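Local coordinates for receptor-like protein kinase ANXUR1 (Arabidopsis thaliana, PDB 6FIG), which is a malectin-like receptor kinase involved in plant reproduction, whose ectodomain probably senses extracellular signals and whose cytoplasmic kinase probably phosphorylates serine or threonine, at residues I90-F95 with Y146-A151; F272-N277 with E343-Q348; N304-Q309 with Y332-D337. All blocks are in the same frame, centred on the assembly; numbering follows the deposited sequence. Where two conformers were deposited one is given.

Contact 1: residues I90-F95 with Y146-A151; sequences ISNSYF and YRDAFA. With NAG (2-acetamido-2-deoxy-beta-D-glucopyranose), chain C.
Tyr94 leans its ring against that of Tyr146, and its atoms trace the contact from backbone to sugar. CB lies 4.1 Å from Tyr146 CD2; CG and CD2 sit under CD2 and CE2 of that ring, which comes over one face of Tyr94 near the rim. The ring centroids are 4.7 Å apart and the planes turned 37° from each other, an oblique meeting. Farther out, Tyr94 CE1 comes near O5 of the N-acetylglucosamine of chain C, and OH ends beside its C6. Tyr146 grips the same sugar differently: its OH accepts the acetamido N2-H in a bond of 3.1 Å.

Next to the tyrosines, Ser93 has its hydroxyl anti to the backbone N (chi1 176°), which carries OG to the carbonyl of Phe150; Ser93 OG donates to Phe150 O over 2.8 Å, tilted 29° from the carbonyl plane. The same serine lays CB over the face of the Phe150 ring as a CH-pi contact, while Ile90 CD1 comes to CZ of that ring. One residue on, Ala151 CB presses on the face of Phe95, 3.4 Å from its CG. Phe95 also meets Phe108 edge-to-face.

Two loops, leading into strands 95-99 and 151-161, are thus joined beside a pocket of the malectin-like domain that holds a glycan, to which Asn107 and Ile112 also contribute.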
loop_
_atom_site.group_PDB
_atom_site.type_symbol
_atom_site.label_atom_id
_atom_site.label_comp_id
_atom_site.label_asym_id
_atom_site.label_seq_id
_atom_site.Cartn_x
_atom_site.Cartn_y
_atom_site.Cartn_z
ATOM N N ILE A 90 -5.957 30.470 18.752
ATOM C CA ILE A 90 -5.781 29.022 18.987
ATOM C C ILE A 90 -5.764 28.633 20.475
ATOM O O ILE A 90 -6.119 27.515 20.816
ATOM C CB ILE A 90 -4.516 28.485 18.258
ATOM C CG1 ILE A 90 -4.591 26.968 18.022
ATOM C CG2 ILE A 90 -3.236 28.881 18.991
ATOM C CD1 ILE A 90 -5.702 26.534 17.094
ATOM N N SER A 91 -5.373 29.551 21.361
ATOM C CA SER A 91 -5.455 29.310 22.811
ATOM C C SER A 91 -6.881 29.116 23.347
ATOM O O SER A 91 -7.047 28.614 24.455
ATOM C CB SER A 91 -4.775 30.437 23.596
ATOM O OG SER A 91 -3.393 30.478 23.301
ATOM N N ASN A 92 -7.893 29.497 22.567
ATOM C CA ASN A 92 -9.296 29.276 22.931
ATOM C C ASN A 92 -9.798 27.909 22.519
ATOM O O ASN A 92 -10.896 27.538 22.921
ATOM C CB ASN A 92 -10.223 30.335 22.295
ATOM C CG ASN A 92 -9.995 31.727 22.834
ATOM O OD1 ASN A 92 -9.458 31.916 23.924
ATOM N ND2 ASN A 92 -10.401 32.718 22.060
ATOM N N SER A 93 -9.015 27.166 21.733
ATOM C CA SER A 93 -9.447 25.857 21.263
ATOM C C SER A 93 -9.332 24.797 22.356
ATOM O O SER A 93 -8.243 24.462 22.812
ATOM C CB SER A 93 -8.693 25.419 20.008
ATOM O OG SER A 93 -9.089 24.097 19.631
ATOM N N TYR A 94 -10.481 24.282 22.766
ATOM C CA TYR A 94 -10.604 23.167 23.681
ATOM C C TYR A 94 -11.744 22.337 23.114
ATOM O O TYR A 94 -12.813 22.885 22.847
ATOM C CB TYR A 94 -10.958 23.630 25.088
ATOM C CG TYR A 94 -9.836 24.327 25.818
ATOM C CD1 TYR A 94 -8.939 23.605 26.607
ATOM C CD2 TYR A 94 -9.669 25.712 25.716
ATOM C CE1 TYR A 94 -7.909 24.242 27.281
ATOM C CE2 TYR A 94 -8.636 26.357 26.388
ATOM C CZ TYR A 94 -7.754 25.608 27.154
ATOM O OH TYR A 94 -6.742 26.251 27.822
ATOM N N PHE A 95 -11.531 21.046 22.920
ATOM C CA PHE A 95 -12.599 20.198 22.381
ATOM C C PHE A 95 -12.476 18.722 22.704
ATOM O O PHE A 95 -11.451 18.243 23.227
ATOM C CB PHE A 95 -12.746 20.430 20.879
ATOM C CG PHE A 95 -11.529 20.098 20.080
ATOM C CD1 PHE A 95 -10.525 21.036 19.901
ATOM C CD2 PHE A 95 -11.431 18.878 19.425
ATOM C CE1 PHE A 95 -9.416 20.743 19.113
ATOM C CE2 PHE A 95 -10.328 18.570 18.637
ATOM C CZ PHE A 95 -9.324 19.517 18.480
ATOM N N TYR A 146 -15.847 26.966 27.829
ATOM C CA TYR A 146 -15.262 28.236 27.383
ATOM C C TYR A 146 -16.069 28.750 26.205
ATOM O O TYR A 146 -16.481 27.970 25.345
ATOM C CB TYR A 146 -13.799 28.030 27.008
ATOM C CG TYR A 146 -13.046 27.297 28.087
ATOM C CD1 TYR A 146 -12.718 27.929 29.288
ATOM C CD2 TYR A 146 -12.696 25.961 27.931
ATOM C CE1 TYR A 146 -12.043 27.252 30.295
ATOM C CE2 TYR A 146 -12.020 25.275 28.929
ATOM C CZ TYR A 146 -11.696 25.919 30.106
ATOM O OH TYR A 146 -11.027 25.233 31.090
ATOM N N ARG A 147 -16.284 30.062 26.155
ATOM C CA ARG A 147 -17.340 30.635 25.309
ATOM C C ARG A 147 -16.930 30.800 23.840
ATOM O O ARG A 147 -17.780 30.687 22.936
ATOM C CB ARG A 147 -17.828 31.976 25.892
ATOM C CG ARG A 147 -18.085 31.983 27.405
ATOM C CD ARG A 147 -18.824 30.744 27.931
ATOM N NE ARG A 147 -19.015 30.783 29.388
ATOM C CZ ARG A 147 -19.359 29.744 30.158
ATOM N NH1 ARG A 147 -19.564 28.529 29.637
ATOM N NH2 ARG A 147 -19.495 29.920 31.473
ATOM N N ASP A 148 -15.649 31.091 23.615
ATOM C CA ASP A 148 -15.060 31.134 22.281
ATOM C C ASP A 148 -14.315 29.800 21.976
ATOM O O ASP A 148 -13.399 29.786 21.155
ATOM C CB ASP A 148 -14.085 32.328 22.158
ATOM C CG ASP A 148 -14.792 33.679 22.108
ATOM O OD1 ASP A 148 -14.577 34.496 23.020
ATOM O OD2 ASP A 148 -15.548 33.944 21.147
ATOM N N ALA A 149 -14.700 28.695 22.618
ATOM C CA ALA A 149 -14.099 27.378 22.313
ATOM C C ALA A 149 -14.496 26.943 20.919
ATOM O O ALA A 149 -15.666 27.050 20.540
ATOM C CB ALA A 149 -14.530 26.311 23.311
ATOM N N PHE A 150 -13.514 26.462 20.163
ATOM C CA PHE A 150 -13.750 25.859 18.861
ATOM C C PHE A 150 -12.866 24.615 18.707
ATOM O O PHE A 150 -11.894 24.415 19.445
ATOM C CB PHE A 150 -13.492 26.868 17.738
ATOM C CG PHE A 150 -12.055 27.297 17.612
ATOM C CD1 PHE A 150 -11.215 26.687 16.690
ATOM C CD2 PHE A 150 -11.544 28.307 18.418
ATOM C CE1 PHE A 150 -9.886 27.072 16.576
ATOM C CE2 PHE A 150 -10.226 28.713 18.297
ATOM C CZ PHE A 150 -9.393 28.093 17.378
ATOM N N ALA A 151 -13.227 23.784 17.751
ATOM C CA ALA A 151 -12.454 22.580 17.432
ATOM C C ALA A 151 -11.831 22.760 16.067
ATOM O O ALA A 151 -12.295 23.549 15.244
ATOM C CB ALA A 151 -13.348 21.354 17.478
HETATM C C1 NAG C . -9.005 22.124 30.389
HETATM C C2 NAG C . -9.348 22.162 31.871
HETATM C C3 NAG C . -8.686 23.353 32.559
HETATM C C4 NAG C . -7.200 23.429 32.226
HETATM C C5 NAG C . -7.004 23.424 30.715
HETATM C C6 NAG C . -5.536 23.446 30.292
HETATM C C7 NAG C . -11.578 21.215 32.310
HETATM C C8 NAG C . -13.043 21.529 32.365
HETATM N N2 NAG C . -10.793 22.248 31.999
HETATM O O3 NAG C . -8.873 23.267 33.974
HETATM O O4 NAG C . -6.691 24.654 32.786
HETATM O O5 NAG C . -7.600 22.242 30.178
HETATM O O6 NAG C . -4.877 22.258 30.737
HETATM O O7 NAG C . -11.162 20.103 32.551
#

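Contact 2: residues F272-N277 with E343-Q348; sequences FQIDKN and EEITLQ. With NAG (2-acetamido-2-deoxy-beta-D-glucopyranose), chain E; NAG (2-acetamido-2-deoxy-beta-D-glucopyranose), chain D.
Gln273 folds its side chain over that of Glu344, the two running side by side in the same direction from neighbouring strands. A bend at chi2 (-63°) brings the amide across the glutamate stem, with NE2 3.3 Å from Glu344 CG. NE2 donates to Glu344 OE2 over 3.0 Å, on the anti side of the carboxylate, and amide and carboxylate planes stand 79° apart.

Beneath this pair the backbones run antiparallel. Phe272 and Ile345 form the hydrogen-bonded pair, each N-H given to the other's carbonyl, and Gln273 with Glu344 the non-hydrogen-bonded one. Past the end of strand 268-273, Ile274 N still reaches Glu343 O at 2.9 Å, but from above the carbonyl plane, as the chain turns away. On the face shared by Phe272 and Ile345, Ile274 joins in: its CG1 meets Ile345 CG1 at 3.8 Å, the side chains crossing at about a right angle. Tyr280 touches both isoleucines.

Beyond the strands, Lys276 crosses Glu343 obliquely. Its CD and CE pass close to Glu343 CG, 3.7 and 3.6 Å away, before NZ makes a long salt bridge of 3.5 Å to OE2. Asn277 carries the N-acetylglucosamine of chain E on ND2.

The face with Gln273 and Glu344 is thus polar, the one with Phe272 and Ile345 apolar; past the strand ends the Lys276 ammonium probably offsets the charge of Glu343, whereas Glu344 receives a neutral amide hydrogen bond.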
loop_
_atom_site.group_PDB
_atom_site.type_symbol
_atom_site.label_atom_id
_atom_site.label_comp_id
_atom_site.label_asym_id
_atom_site.label_seq_id
_atom_site.Cartn_x
_atom_site.Cartn_y
_atom_site.Cartn_z
ATOM N N PHE A 272 9.444 7.780 30.049
ATOM C CA PHE A 272 8.352 8.271 29.210
ATOM C C PHE A 272 7.324 9.014 30.048
ATOM O O PHE A 272 6.950 8.540 31.127
ATOM C CB PHE A 272 7.671 7.093 28.538
ATOM C CG PHE A 272 8.596 6.303 27.692
ATOM C CD1 PHE A 272 8.903 6.731 26.410
ATOM C CD2 PHE A 272 9.236 5.176 28.215
ATOM C CE1 PHE A 272 9.794 6.023 25.627
ATOM C CE2 PHE A 272 10.140 4.467 27.442
ATOM C CZ PHE A 272 10.420 4.895 26.145
ATOM N N GLN A 273 6.894 10.178 29.546
ATOM C CA GLN A 273 5.810 10.934 30.140
ATOM C C GLN A 273 4.482 10.404 29.604
ATOM O O GLN A 273 4.277 10.355 28.399
ATOM C CB GLN A 273 5.967 12.421 29.805
ATOM C CG GLN A 273 7.256 13.031 30.335
ATOM C CD GLN A 273 7.350 13.015 31.853
ATOM O OE1 GLN A 273 6.351 13.212 32.555
ATOM N NE2 GLN A 273 8.559 12.801 32.369
ATOM N N ILE A 274 3.606 9.985 30.509
ATOM C CA ILE A 274 2.291 9.432 30.142
ATOM C C ILE A 274 1.178 10.049 31.019
ATOM O O ILE A 274 1.422 11.006 31.751
ATOM C CB ILE A 274 2.317 7.886 30.172
ATOM C CG1 ILE A 274 2.916 7.332 31.474
ATOM C CG2 ILE A 274 3.112 7.330 28.977
ATOM C CD1 ILE A 274 2.164 7.637 32.744
ATOM N N ASP A 275 -0.041 9.524 30.902
ATOM C CA ASP A 275 -1.184 10.000 31.688
ATOM C C ASP A 275 -1.483 9.026 32.822
ATOM O O ASP A 275 -1.549 7.829 32.619
ATOM C CB ASP A 275 -2.422 10.105 30.788
ATOM C CG ASP A 275 -2.229 11.075 29.619
ATOM O OD1 ASP A 275 -1.523 12.107 29.795
ATOM O OD2 ASP A 275 -2.834 10.826 28.539
ATOM N N LYS A 276 -1.702 9.548 34.016
ATOM C CA LYS A 276 -2.035 8.714 35.172
ATOM C C LYS A 276 -3.431 8.075 35.015
ATOM O O LYS A 276 -4.268 8.566 34.238
ATOM C CB LYS A 276 -1.973 9.553 36.448
ATOM C CG LYS A 276 -0.566 10.004 36.831
ATOM C CD LYS A 276 -0.505 10.843 38.113
ATOM C CE LYS A 276 -0.999 12.270 37.916
ATOM N NZ LYS A 276 -0.617 13.166 39.039
ATOM N N ASN A 277 -3.648 6.973 35.717
ATOM C CA ASN A 277 -4.958 6.305 35.850
ATOM C C ASN A 277 -5.339 5.474 34.632
ATOM O O ASN A 277 -6.528 5.308 34.331
ATOM C CB ASN A 277 -6.117 7.282 36.139
ATOM C CG ASN A 277 -5.994 8.001 37.445
ATOM O OD1 ASN A 277 -4.927 8.085 38.054
ATOM N ND2 ASN A 277 -7.125 8.520 37.901
ATOM N N GLU A 343 3.032 9.926 36.611
ATOM C CA GLU A 343 3.050 10.422 35.227
ATOM C C GLU A 343 4.235 9.938 34.382
ATOM O O GLU A 343 4.402 10.423 33.262
ATOM C CB GLU A 343 2.991 11.958 35.129
ATOM C CG GLU A 343 1.968 12.658 36.005
ATOM C CD GLU A 343 2.447 14.035 36.439
ATOM O OE1 GLU A 343 2.881 14.819 35.566
ATOM O OE2 GLU A 343 2.407 14.322 37.653
ATOM N N GLU A 344 5.030 8.987 34.890
ATOM C CA GLU A 344 6.135 8.400 34.116
ATOM C C GLU A 344 6.078 6.881 34.082
ATOM O O GLU A 344 5.601 6.238 35.019
ATOM C CB GLU A 344 7.494 8.835 34.678
ATOM C CG GLU A 344 7.845 10.296 34.395
ATOM C CD GLU A 344 8.915 10.876 35.322
ATOM O OE1 GLU A 344 9.385 10.179 36.250
ATOM O OE2 GLU A 344 9.287 12.060 35.139
ATOM N N ILE A 345 6.561 6.330 32.978
ATOM C CA ILE A 345 6.908 4.925 32.871
ATOM C C ILE A 345 8.423 4.886 32.679
ATOM O O ILE A 345 8.970 5.625 31.854
ATOM C CB ILE A 345 6.190 4.234 31.710
ATOM C CG1 ILE A 345 4.719 3.996 32.091
ATOM C CG2 ILE A 345 6.864 2.901 31.331
ATOM C CD1 ILE A 345 3.858 3.603 30.924
ATOM N N THR A 346 9.091 4.052 33.480
ATOM C CA THR A 346 10.516 3.799 33.299
ATOM C C THR A 346 10.706 2.358 32.877
ATOM O O THR A 346 10.033 1.451 33.380
ATOM C CB THR A 346 11.341 4.056 34.571
ATOM O OG1 THR A 346 10.867 3.239 35.650
ATOM C CG2 THR A 346 11.283 5.524 34.953
ATOM N N LEU A 347 11.603 2.141 31.924
ATOM C CA LEU A 347 11.962 0.786 31.513
ATOM C C LEU A 347 13.445 0.650 31.801
ATOM O O LEU A 347 14.209 1.530 31.408
ATOM C CB LEU A 347 11.685 0.583 30.043
ATOM C CG LEU A 347 12.176 -0.726 29.447
ATOM C CD1 LEU A 347 11.447 -1.911 30.043
ATOM C CD2 LEU A 347 12.003 -0.712 27.940
ATOM N N GLN A 348 13.850 -0.412 32.506
ATOM C CA GLN A 348 15.275 -0.576 32.854
ATOM C C GLN A 348 15.716 -1.981 32.559
ATOM O O GLN A 348 14.946 -2.902 32.737
ATOM C CB GLN A 348 15.523 -0.264 34.315
ATOM C CG GLN A 348 15.232 1.179 34.667
ATOM C CD GLN A 348 15.358 1.428 36.132
ATOM O OE1 GLN A 348 14.573 0.902 36.929
ATOM N NE2 GLN A 348 16.373 2.203 36.522
HETATM C C1 NAG E . -7.255 9.261 39.126
HETATM C C2 NAG E . -8.336 10.328 38.941
HETATM C C3 NAG E . -8.524 11.123 40.220
HETATM C C4 NAG E . -8.789 10.152 41.368
HETATM C C5 NAG E . -7.732 9.036 41.433
HETATM C C6 NAG E . -8.110 7.995 42.472
HETATM C C7 NAG E . -8.499 11.251 36.661
HETATM C C8 NAG E . -7.914 12.297 35.744
HETATM N N2 NAG E . -7.953 11.236 37.884
HETATM O O3 NAG E . -9.609 12.052 40.111
HETATM O O4 NAG E . -8.922 10.814 42.637
HETATM O O5 NAG E . -7.650 8.386 40.176
HETATM O O6 NAG E . -7.052 7.030 42.641
HETATM O O7 NAG E . -9.410 10.499 36.296
HETATM C C1 NAG D . 18.382 -1.317 38.158
HETATM C C2 NAG D . 19.203 -1.356 39.431
HETATM C C3 NAG D . 18.435 -2.033 40.561
HETATM C C4 NAG D . 17.012 -1.515 40.677
HETATM C C5 NAG D . 16.325 -1.629 39.323
HETATM C C6 NAG D . 14.855 -1.222 39.293
HETATM C C7 NAG D . 21.627 -1.545 39.034
HETATM C C8 NAG D . 22.733 -2.503 38.670
HETATM N N2 NAG D . 20.414 -2.100 39.102
HETATM O O3 NAG D . 19.124 -1.798 41.789
HETATM O O4 NAG D . 16.289 -2.317 41.615
HETATM O O5 NAG D . 17.074 -0.811 38.434
HETATM O O6 NAG D . 14.710 0.191 39.466
HETATM O O7 NAG D . 21.841 -0.355 39.251
#

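Contact 3: residues N304-Q309 with Y332-D337; sequences NNRTAQ and YAIYVD. With FUC (alpha-L-fucopyranose), chain B; NAG (2-acetamido-2-deoxy-beta-D-glucopyranose), chain F; NAG (2-acetamido-2-deoxy-beta-D-glucopyranose), chain D.
A classic beta bulge, in which Ala308 and Gln309 both face Ile301, lies where the chain turns a corner at the edge of the four-stranded antiparallel sheet, with Ala308 set against Tyr332 of strand 327-336. The methyl of Ala308 rests over one face of the Tyr332 ring, toward its rim: CB is 4.1 Å from the centroid and 3.8 Å from CE1, a CH-pi contact. The Gln309 side chain comes near the same tyrosine, its CG 3.3 Å from Tyr332 OH. Ile303 of the neighbouring strand 299-303 touches Ala308, Tyr332 and Ile334.

Farther along, one methyl serves two partners. Ile334 extends CG1 anti to its backbone N (chi1 -177°), and its CD1 lies 3.9 Å from Asn304 CB and 3.8 Å from Arg306 NH1, meeting the guanidinium obliquely. Val336 CG2 in turn touches Asn304 ND2. The amide of Asn304 has its main partner elsewhere, OD1 accepting from Thr346 N, yet ND2 also gives a hydrogen bond to a water that donates to Tyr335 O. A second water donates to that same carbonyl, so two waters, one of them weakly held by Arg306 NH1, link Tyr335 O to segment 304-309.

Sugars touch both segments. The N-acetylglucosamine of chain F gives its N2-H to Asn305 O in a weak bond. On segment 332-337 the fucose of chain B spans the Asp337 carboxylate, its O3 donating to OD1 over 2.6 Å and its O2 to OD2 over 2.8 Å.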
loop_
_atom_site.group_PDB
_atom_site.type_symbol
_atom_site.label_atom_id
_atom_site.label_comp_id
_atom_site.label_asym_id
_atom_site.label_seq_id
_atom_site.Cartn_x
_atom_site.Cartn_y
_atom_site.Cartn_z
ATOM N N ASN A 304 8.803 0.491 35.913
ATOM C CA ASN A 304 8.387 1.278 37.084
ATOM C C ASN A 304 8.874 0.655 38.372
ATOM O O ASN A 304 8.110 0.474 39.325
ATOM C CB ASN A 304 6.859 1.509 37.098
ATOM C CG ASN A 304 6.447 2.598 36.150
ATOM O OD1 ASN A 304 7.178 2.895 35.229
ATOM N ND2 ASN A 304 5.256 3.166 36.337
ATOM N N ASN A 305 10.162 0.297 38.356
ATOM C CA ASN A 305 10.871 -0.307 39.492
ATOM C C ASN A 305 10.366 -1.686 39.915
ATOM O O ASN A 305 10.818 -2.209 40.939
ATOM C CB ASN A 305 10.903 0.653 40.695
ATOM C CG ASN A 305 11.508 1.998 40.347
ATOM O OD1 ASN A 305 12.425 2.088 39.516
ATOM N ND2 ASN A 305 10.998 3.059 40.979
ATOM N N ARG A 306 9.489 -2.296 39.120
ATOM C CA ARG A 306 8.947 -3.605 39.413
ATOM C C ARG A 306 9.477 -4.611 38.393
ATOM O O ARG A 306 9.926 -4.243 37.308
ATOM C CB ARG A 306 7.440 -3.549 39.376
ATOM C CG ARG A 306 6.882 -2.636 40.460
ATOM C CD ARG A 306 5.457 -2.285 40.150
ATOM N NE ARG A 306 4.579 -3.420 40.394
ATOM C CZ ARG A 306 3.256 -3.399 40.270
ATOM N NH1 ARG A 306 2.624 -2.292 39.872
ATOM N NH2 ARG A 306 2.559 -4.502 40.550
ATOM N N THR A 307 9.414 -5.884 38.758
ATOM C CA THR A 307 10.046 -6.956 37.984
ATOM C C THR A 307 9.190 -7.361 36.796
ATOM O O THR A 307 8.032 -7.761 36.960
ATOM C CB THR A 307 10.350 -8.180 38.900
ATOM O OG1 THR A 307 11.361 -7.826 39.843
ATOM C CG2 THR A 307 10.840 -9.381 38.091
ATOM N N ALA A 308 9.748 -7.227 35.590
ATOM C CA ALA A 308 9.152 -7.763 34.383
ATOM C C ALA A 308 9.767 -9.120 34.004
ATOM O O ALA A 308 9.046 -10.061 33.658
ATOM C CB ALA A 308 9.291 -6.767 33.249
ATOM N N GLN A 309 11.098 -9.213 34.042
ATOM C CA GLN A 309 11.805 -10.496 33.911
ATOM C C GLN A 309 12.967 -10.401 34.830
ATOM O O GLN A 309 13.823 -9.522 34.654
ATOM C CB GLN A 309 12.415 -10.708 32.532
ATOM C CG GLN A 309 11.521 -10.920 31.376
ATOM C CD GLN A 309 10.525 -12.069 31.447
ATOM O OE1 GLN A 309 10.684 -13.085 32.100
ATOM N NE2 GLN A 309 9.482 -11.892 30.717
ATOM N N TYR A 332 4.103 -6.457 28.241
ATOM C CA TYR A 332 3.961 -6.314 29.698
ATOM C C TYR A 332 2.970 -5.200 29.985
ATOM O O TYR A 332 2.943 -4.211 29.257
ATOM C CB TYR A 332 5.306 -5.928 30.308
ATOM C CG TYR A 332 6.416 -6.912 30.026
ATOM C CD1 TYR A 332 6.590 -8.029 30.828
ATOM C CD2 TYR A 332 7.274 -6.726 28.951
ATOM C CE1 TYR A 332 7.611 -8.943 30.568
ATOM C CE2 TYR A 332 8.299 -7.627 28.692
ATOM C CZ TYR A 332 8.459 -8.719 29.504
ATOM O OH TYR A 332 9.476 -9.586 29.200
ATOM N N ALA A 333 2.185 -5.357 31.032
ATOM C CA ALA A 333 1.180 -4.363 31.415
ATOM C C ALA A 333 1.466 -3.793 32.796
ATOM O O ALA A 333 1.883 -4.517 33.714
ATOM C CB ALA A 333 -0.216 -4.965 31.372
ATOM N N ILE A 334 1.225 -2.492 32.948
ATOM C CA ILE A 334 1.419 -1.788 34.213
ATOM C C ILE A 334 0.335 -0.723 34.378
ATOM O O ILE A 334 0.152 0.090 33.462
ATOM C CB ILE A 334 2.838 -1.128 34.296
ATOM C CG1 ILE A 334 3.072 -0.451 35.656
ATOM C CG2 ILE A 334 3.157 -0.179 33.159
ATOM C CD1 ILE A 334 4.032 -1.183 36.538
ATOM N N TYR A 335 -0.319 -0.722 35.540
ATOM C CA TYR A 335 -1.218 0.359 35.914
ATOM C C TYR A 335 -0.397 1.482 36.513
ATOM O O TYR A 335 0.404 1.246 37.431
ATOM C CB TYR A 335 -2.287 -0.094 36.907
ATOM C CG TYR A 335 -3.264 1.014 37.254
ATOM C CD1 TYR A 335 -4.125 1.538 36.288
ATOM C CD2 TYR A 335 -3.321 1.556 38.532
ATOM C CE1 TYR A 335 -4.994 2.556 36.593
ATOM C CE2 TYR A 335 -4.204 2.574 38.844
ATOM C CZ TYR A 335 -5.046 3.069 37.862
ATOM O OH TYR A 335 -5.930 4.079 38.154
ATOM N N VAL A 336 -0.565 2.689 36.000
ATOM C CA VAL A 336 0.085 3.864 36.551
ATOM C C VAL A 336 -0.900 4.617 37.407
ATOM O O VAL A 336 -1.830 5.223 36.892
ATOM C CB VAL A 336 0.660 4.764 35.455
ATOM C CG1 VAL A 336 1.258 6.039 36.072
ATOM C CG2 VAL A 336 1.669 3.977 34.651
ATOM N N ASP A 337 -0.636 4.597 38.715
ATOM C CA ASP A 337 -1.577 5.020 39.754
ATOM C C ASP A 337 -1.471 6.515 39.960
ATOM O O ASP A 337 -0.424 7.125 39.700
ATOM C CB ASP A 337 -1.259 4.301 41.081
ATOM C CG ASP A 337 -2.366 4.446 42.117
ATOM O OD1 ASP A 337 -2.263 5.328 43.004
ATOM O OD2 ASP A 337 -3.340 3.680 42.064
HETATM C C1 FUC B . -7.465 6.036 43.601
HETATM C C2 FUC B . -6.314 5.059 43.836
HETATM C C3 FUC B . -5.167 5.752 44.566
HETATM C C4 FUC B . -5.651 6.393 45.861
HETATM C C5 FUC B . -6.823 7.316 45.545
HETATM C C6 FUC B . -7.441 7.964 46.773
HETATM O O2 FUC B . -5.893 4.571 42.577
HETATM O O3 FUC B . -4.104 4.807 44.786
HETATM O O4 FUC B . -6.090 5.415 46.809
HETATM O O5 FUC B . -7.831 6.550 44.874
HETATM C C1 NAG F . 15.631 -1.476 42.565
HETATM C C2 NAG F . 14.602 -2.264 43.354
HETATM C C3 NAG F . 13.857 -1.278 44.247
HETATM C C4 NAG F . 14.826 -0.491 45.139
HETATM C C5 NAG F . 16.017 0.074 44.349
HETATM C C6 NAG F . 17.132 0.558 45.273
HETATM C C7 NAG F . 13.784 -4.266 42.167
HETATM C C8 NAG F . 12.706 -4.812 41.275
HETATM N N2 NAG F . 13.663 -2.975 42.496
HETATM O O3 NAG F . 12.918 -1.999 45.051
HETATM O O4 NAG F . 14.105 0.577 45.781
HETATM O O5 NAG F . 16.577 -0.909 43.464
HETATM O O6 NAG F . 18.055 -0.508 45.538
HETATM O O7 NAG F . 14.704 -4.976 42.548
HETATM C C1 NAG D . 18.382 -1.317 38.158
HETATM C C2 NAG D . 19.203 -1.356 39.431
HETATM C C3 NAG D . 18.435 -2.033 40.561
HETATM C C4 NAG D . 17.012 -1.515 40.677
HETATM C C5 NAG D . 16.325 -1.629 39.323
HETATM C C6 NAG D . 14.855 -1.222 39.293
HETATM C C7 NAG D . 21.627 -1.545 39.034
HETATM C C8 NAG D . 22.733 -2.503 38.670
HETATM N N2 NAG D . 20.414 -2.100 39.102
HETATM O O3 NAG D . 19.124 -1.798 41.789
HETATM O O4 NAG D . 16.289 -2.317 41.615
HETATM O O5 NAG D . 17.074 -0.811 38.434
HETATM O O6 NAG D . 14.710 0.191 39.466
HETATM O O7 NAG D . 21.841 -0.355 39.251
HETATM O O HOH W 1 3.186 2.145 38.136
HETATM O O HOH W 2 0.517 -0.632 39.422
#

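In the fold
All three contacts lie within the malectin-like region, with contact 1 closing in the chain before contact 2 opens and contact 3 nested inside the loop that contact 2 closes. Contact 1 stands apart, its centre about 28 Å from that of contact 2 and about 37 Å from that of contact 3, in loops around the sheet that holds strand 95-99. Contacts 2 and 3 are neighbours, about 10 Å between centres: contact 2 lies in the four-stranded sheet, and contact 3 joins its edge strand 306-307 to strand 327-336 of another sheet. Asn277 N to Val336 O, at 2.8 Å, probably hydrogen-bonds them together, and both reach the sugar of chain D. Sugars thus border widely separated parts of the ectodomain.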